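Long-range contacts in glucose-resistance amylase regulator (Weissella paramesenteroides ATCC 33313, PDB 4RK7), which probably represses transcription by binding cis-regulatory DNA, as a LacI-family regulator, and here carries a glucose–fructose disaccharide in its ligand-binding region: residues V132-L137 with N168-E173; F71-D76 with I93-L98. All coordinates share one frame; numbering follows the deposited sequence.

Contacts 1 and 2 approach one bound disaccharide from two sides, each through loops at the ends of sheet strands, a common way for binding proteins that close on a ligand to build its site. Contact 2 comes first along the chain and joins neighbouring parallel strands 69-72 and 91-95 with the loops that follow them. Contact 1 opens later, where the loops after strands 129-132 and 163-166 meet, the latter leading into helix 172-182. Their centres lie about 19 Å apart and their nearest atoms about 7 Å apart, without touching. Both reach the linked glucose and fructose units, consistent with a cleft between two lobes in the periplasmic-binding-protein manner.

Contact 1 of 2, residues V132-L137 with N168-E173; sequences VGDTKL and NDHSYE. With FRU (beta-D-fructofuranose), chain C; GLC (alpha-D-glucopyranose), chain B.
Asp134 and His170 meet through carbon rather than charge. The CB of Asp134 makes a CH-pi contact over one face of the imidazole, 3.8 Å from the His170 ring centroid, while C6 of glucose covers the opposite face. With CG anti to the carbonyl carbon (chi1 -65°), the His170 ring stands between the aspartate methylene and the sugar.

NE2 of His170 donates an almost straight hydrogen bond to the fructose ring oxygen O5 (2.9 Å, 174°). The other ring nitrogen, ND1, is bonded to Thr196 OG1, which also binds the backbone N of Asp134, so one hydroxyl positions both partners of the CH-pi pair.

A charged group completes the contact. NZ of Lys136 bonds the backbone O of Asn168 at 3.0 Å. The same NZ forms a salt bridge with Asp134 OD1 at 3.2 Å, meeting that oxygen from above the carboxylate plane. The lysine chain crosses the Asn168 side chain at about a right angle, Lys136 CB lying 3.4 Å from Asn168 OD1.

One lysine ammonium thus bridges the two loops, and the imidazole, gripped at both nitrogens and covered on both faces, probably has little freedom to turn.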
# COMPACT_ATOMS: atom_id res chain seq x y z
N VAL A 132 10.30 -16.23 9.78
CA VAL A 132 10.56 -15.89 8.38
C VAL A 132 10.26 -14.42 8.15
O VAL A 132 9.18 -13.94 8.48
CB VAL A 132 9.73 -16.72 7.38
CG1 VAL A 132 10.11 -16.34 5.96
CG2 VAL A 132 9.94 -18.21 7.59
N GLY A 133 11.23 -13.73 7.57
CA GLY A 133 11.11 -12.33 7.29
C GLY A 133 12.38 -11.58 7.63
O GLY A 133 13.47 -11.92 7.16
N ASP A 134 12.25 -10.54 8.44
CA ASP A 134 13.41 -9.77 8.89
C ASP A 134 14.03 -10.47 10.10
O ASP A 134 13.60 -10.27 11.22
CB ASP A 134 12.96 -8.35 9.25
CG ASP A 134 14.11 -7.43 9.60
OD1 ASP A 134 15.28 -7.87 9.59
OD2 ASP A 134 13.85 -6.26 9.89
N THR A 135 15.06 -11.30 9.85
CA THR A 135 15.67 -12.11 10.91
C THR A 135 17.17 -11.89 11.05
O THR A 135 17.82 -12.57 11.85
CB THR A 135 15.47 -13.62 10.72
OG1 THR A 135 16.27 -14.10 9.62
CG2 THR A 135 14.03 -13.99 10.50
N LYS A 136 17.72 -10.96 10.29
CA LYS A 136 19.17 -10.78 10.21
C LYS A 136 19.76 -10.06 11.43
O LYS A 136 19.08 -9.25 12.09
CB LYS A 136 19.53 -10.00 8.95
CG LYS A 136 18.96 -8.58 8.91
CD LYS A 136 19.13 -7.92 7.55
CE LYS A 136 18.77 -6.44 7.62
NZ LYS A 136 17.31 -6.17 7.77
N LEU A 137 21.02 -10.37 11.71
CA LEU A 137 21.83 -9.61 12.67
C LEU A 137 22.57 -8.50 11.92
O LEU A 137 22.95 -8.67 10.76
CB LEU A 137 22.84 -10.55 13.34
CG LEU A 137 22.25 -11.69 14.17
CD1 LEU A 137 23.26 -12.79 14.44
CD2 LEU A 137 21.69 -11.14 15.47
N ASN A 168 16.01 -11.58 5.32
CA ASN A 168 16.56 -10.26 5.60
C ASN A 168 15.59 -9.11 5.54
O ASN A 168 15.99 -7.96 5.77
CB ASN A 168 17.67 -9.95 4.61
CG ASN A 168 18.81 -10.92 4.73
OD1 ASN A 168 19.24 -11.24 5.84
ND2 ASN A 168 19.30 -11.42 3.60
N ASP A 169 14.33 -9.37 5.20
CA ASP A 169 13.38 -8.26 5.09
C ASP A 169 11.96 -8.79 5.15
O ASP A 169 11.75 -10.00 5.25
CB ASP A 169 13.65 -7.43 3.83
CG ASP A 169 13.44 -8.20 2.55
OD1 ASP A 169 12.51 -9.02 2.44
OD2 ASP A 169 14.20 -7.93 1.60
N HIS A 170 11.00 -7.86 5.06
CA HIS A 170 9.58 -8.18 5.25
C HIS A 170 8.84 -8.41 3.92
O HIS A 170 7.62 -8.27 3.87
CB HIS A 170 8.89 -7.01 5.97
CG HIS A 170 9.37 -6.76 7.37
ND1 HIS A 170 9.21 -7.67 8.39
CD2 HIS A 170 9.94 -5.67 7.93
CE1 HIS A 170 9.70 -7.18 9.50
NE2 HIS A 170 10.15 -5.95 9.25
N SER A 171 9.55 -8.79 2.86
CA SER A 171 8.94 -8.83 1.53
C SER A 171 8.24 -10.14 1.22
O SER A 171 8.55 -11.18 1.79
CB SER A 171 10.00 -8.54 0.45
OG SER A 171 10.86 -9.64 0.23
N TYR A 172 7.32 -10.07 0.27
CA TYR A 172 6.72 -11.24 -0.32
C TYR A 172 7.78 -12.24 -0.79
O TYR A 172 7.64 -13.44 -0.60
CB TYR A 172 5.87 -10.81 -1.51
CG TYR A 172 5.31 -11.93 -2.35
CD1 TYR A 172 4.11 -12.53 -2.03
CD2 TYR A 172 5.97 -12.36 -3.49
CE1 TYR A 172 3.58 -13.54 -2.81
CE2 TYR A 172 5.47 -13.37 -4.28
CZ TYR A 172 4.26 -13.96 -3.94
OH TYR A 172 3.77 -14.96 -4.73
N GLU A 173 8.81 -11.74 -1.48
CA GLU A 173 9.83 -12.59 -2.05
C GLU A 173 10.58 -13.38 -0.97
O GLU A 173 10.91 -14.54 -1.16
CB GLU A 173 10.83 -11.75 -2.86
CG GLU A 173 10.28 -11.19 -4.19
CD GLU A 173 9.33 -9.98 -4.06
OE1 GLU A 173 9.21 -9.35 -2.96
OE2 GLU A 173 8.70 -9.64 -5.09
C1 FRU C . 10.81 -2.15 9.81
C2 FRU C . 10.62 -2.78 11.20
C3 FRU C . 11.31 -2.09 12.37
C4 FRU C . 11.32 -3.21 13.41
C5 FRU C . 11.53 -4.47 12.56
C6 FRU C . 10.71 -5.67 13.05
O1 FRU C . 12.21 -2.14 9.51
O2 FRU C . 9.24 -2.94 11.57
O3 FRU C . 10.58 -0.91 12.76
O4 FRU C . 12.34 -3.10 14.42
O5 FRU C . 11.17 -4.09 11.22
O6 FRU C . 11.05 -6.85 12.31
C1 GLC B . 8.21 -2.17 10.94
C2 GLC B . 7.24 -1.81 12.06
C3 GLC B . 6.61 -3.07 12.62
C4 GLC B . 5.97 -3.87 11.49
C5 GLC B . 7.00 -4.21 10.42
C6 GLC B . 6.41 -4.98 9.22
O2 GLC B . 7.96 -1.12 13.09
O3 GLC B . 5.64 -2.75 13.66
O4 GLC B . 5.44 -5.07 12.01
O5 GLC B . 7.59 -3.02 9.95
O6 GLC B . 5.37 -4.21 8.61

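Contact 2 of 2, residues F71-D76 with I93-L98. With GLC (alpha-D-glucopyranose), chain B; FRU (beta-D-fructofuranose), chain C.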
# COMPACT_ATOMS: atom_id res chain seq x y z
N PHE A 71 7.54 12.95 13.95
CA PHE A 71 7.24 11.60 14.26
C PHE A 71 8.06 10.72 13.37
O PHE A 71 8.01 10.86 12.15
CB PHE A 71 5.75 11.31 14.11
CG PHE A 71 4.92 12.12 15.04
CD1 PHE A 71 4.88 11.81 16.39
CD2 PHE A 71 4.26 13.26 14.61
CE1 PHE A 71 4.16 12.59 17.29
CE2 PHE A 71 3.53 14.04 15.48
CZ PHE A 71 3.49 13.72 16.83
N MSE A 72 8.81 9.81 13.99
CA MSE A 72 9.74 8.91 13.27
C MSE A 72 9.19 7.51 13.16
O MSE A 72 8.86 6.87 14.17
CB MSE A 72 11.05 8.86 14.05
CG MSE A 72 11.59 10.27 14.28
SE MSE A 72 12.33 10.93 12.57
CE MSE A 72 13.22 12.55 13.23
N LEU A 73 9.12 7.00 11.94
CA LEU A 73 8.59 5.68 11.69
C LEU A 73 9.67 4.72 11.18
O LEU A 73 9.36 3.58 10.90
CB LEU A 73 7.46 5.77 10.65
CG LEU A 73 6.05 6.14 11.14
CD1 LEU A 73 6.03 7.51 11.81
CD2 LEU A 73 5.09 6.09 9.96
N SER A 74 10.92 5.18 11.09
CA SER A 74 12.03 4.42 10.45
C SER A 74 13.15 4.17 11.44
O SER A 74 13.51 5.06 12.21
CB SER A 74 12.58 5.22 9.25
OG SER A 74 13.79 4.66 8.75
N LEU A 75 13.75 2.97 11.41
CA LEU A 75 14.90 2.71 12.29
C LEU A 75 16.22 3.24 11.71
O LEU A 75 17.23 3.26 12.41
CB LEU A 75 15.01 1.22 12.66
CG LEU A 75 14.32 0.84 13.98
CD1 LEU A 75 14.38 -0.67 14.19
CD2 LEU A 75 14.96 1.55 15.17
N ASP A 76 16.19 3.71 10.47
CA ASP A 76 17.40 4.18 9.79
C ASP A 76 17.69 5.66 10.02
O ASP A 76 18.56 6.23 9.35
CB ASP A 76 17.31 3.89 8.28
CG ASP A 76 17.44 2.42 7.96
OD1 ASP A 76 18.01 1.67 8.79
OD2 ASP A 76 16.99 2.01 6.88
N ILE A 93 9.33 11.98 18.49
CA ILE A 93 8.66 10.82 19.05
C ILE A 93 8.76 9.72 18.00
O ILE A 93 8.57 10.00 16.83
CB ILE A 93 7.19 11.14 19.42
CG1 ILE A 93 7.16 12.16 20.55
CG2 ILE A 93 6.45 9.88 19.85
CD1 ILE A 93 5.79 12.77 20.81
N SER A 94 9.11 8.52 18.42
CA SER A 94 9.17 7.39 17.49
C SER A 94 7.95 6.49 17.63
O SER A 94 7.38 6.35 18.70
CB SER A 94 10.49 6.61 17.65
OG SER A 94 10.59 5.96 18.89
N LEU A 95 7.54 5.93 16.50
CA LEU A 95 6.36 5.07 16.43
C LEU A 95 6.72 3.70 15.88
O LEU A 95 7.35 3.60 14.83
CB LEU A 95 5.33 5.71 15.50
CG LEU A 95 4.57 6.92 16.07
CD1 LEU A 95 5.45 8.12 16.28
CD2 LEU A 95 3.43 7.31 15.14
N THR A 96 6.27 2.67 16.59
CA THR A 96 6.47 1.23 16.30
C THR A 96 7.90 0.74 16.51
O THR A 96 8.22 -0.40 16.23
CB THR A 96 5.99 0.82 14.89
OG1 THR A 96 6.96 1.17 13.90
CG2 THR A 96 4.64 1.42 14.58
N ALA A 97 8.74 1.60 17.07
CA ALA A 97 10.14 1.27 17.27
C ALA A 97 10.71 2.19 18.33
O ALA A 97 10.26 3.32 18.48
CB ALA A 97 10.89 1.43 15.96
N LEU A 98 11.68 1.67 19.07
CA LEU A 98 12.36 2.41 20.11
C LEU A 98 13.69 2.87 19.51
O LEU A 98 14.65 2.12 19.44
CB LEU A 98 12.55 1.52 21.34
CG LEU A 98 11.27 0.79 21.81
CD1 LEU A 98 11.52 -0.22 22.93
CD2 LEU A 98 10.25 1.83 22.25
C1 GLC B . 8.21 -2.17 10.94
C2 GLC B . 7.24 -1.81 12.06
C3 GLC B . 6.61 -3.07 12.62
C4 GLC B . 5.97 -3.87 11.49
C5 GLC B . 7.00 -4.21 10.42
C6 GLC B . 6.41 -4.98 9.22
O2 GLC B . 7.96 -1.12 13.09
O3 GLC B . 5.64 -2.75 13.66
O4 GLC B . 5.44 -5.07 12.01
O5 GLC B . 7.59 -3.02 9.95
O6 GLC B . 5.37 -4.21 8.61
C1 FRU C . 10.81 -2.15 9.81
C2 FRU C . 10.62 -2.78 11.20
C3 FRU C . 11.31 -2.09 12.37
C4 FRU C . 11.32 -3.21 13.41
C5 FRU C . 11.53 -4.47 12.56
C6 FRU C . 10.71 -5.67 13.05
O1 FRU C . 12.21 -2.14 9.51
O2 FRU C . 9.24 -2.94 11.57
O3 FRU C . 10.58 -0.91 12.76
O4 FRU C . 12.34 -3.10 14.42
O5 FRU C . 11.17 -4.09 11.22
O6 FRU C . 11.05 -6.85 12.31
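Met72, a selenomethionine, and Ile93 are joined by the first of two nearly straight backbone hydrogen bonds: N of Met72 donates to O of Ile93 at 2.9 Å. The second runs back from N of Leu95 to O of Met72 at 2.8 Å, so Met72 uses both its N-H and its carbonyl on the same neighbouring strand. CA-H...O contacts from Phe71 to the Ile93 oxygen and from Ser94 to the Met72 oxygen supplement them.

At the strand end, side-chain hydroxyls tie strand to loop. OG of Ser94 donates to O of Ala97, three residues on, at 2.7 Å. OG1 of Thr96 donates to its neighbour's carbonyl, Leu95 O, and accepts from glucose O2 at 2.6 Å; placed between the backbone N and the carbonyl carbon (chi1 79°), it links the strand end to the sugar. Glucose O2 also makes a weak bond to Thr96 O.

The contact joins the two strands of the beta-alpha-beta unit 69-72, 79-87, 91-95, a building block of the periplasmic-binding-protein-like fold, with ligand-binding loops at the strands' C-terminal ends. Strand 12-18 flanks strand 69-72 on its other side, through backbone bonds of Phe71 and Leu73 to Val16.

On the face bearing Phe71 and Ile93, those two side chains lie side by side and point the same way, with ring atom CD1 of Phe71 3.9 Å from CB of Ile93. A methyl of Leu95, CD1, closes obliquely on the same Phe71 CD1 at 3.7 Å. Helices 244-257 and 24-38 pack on this patch, with Ala251 against both Phe71 and Leu95. Farther along, Leu73 CD1 leans on Leu95 CB. Outermost, near fructose, CG of the poorly ordered Leu75 lies 4.0 Å from CB of Ala97.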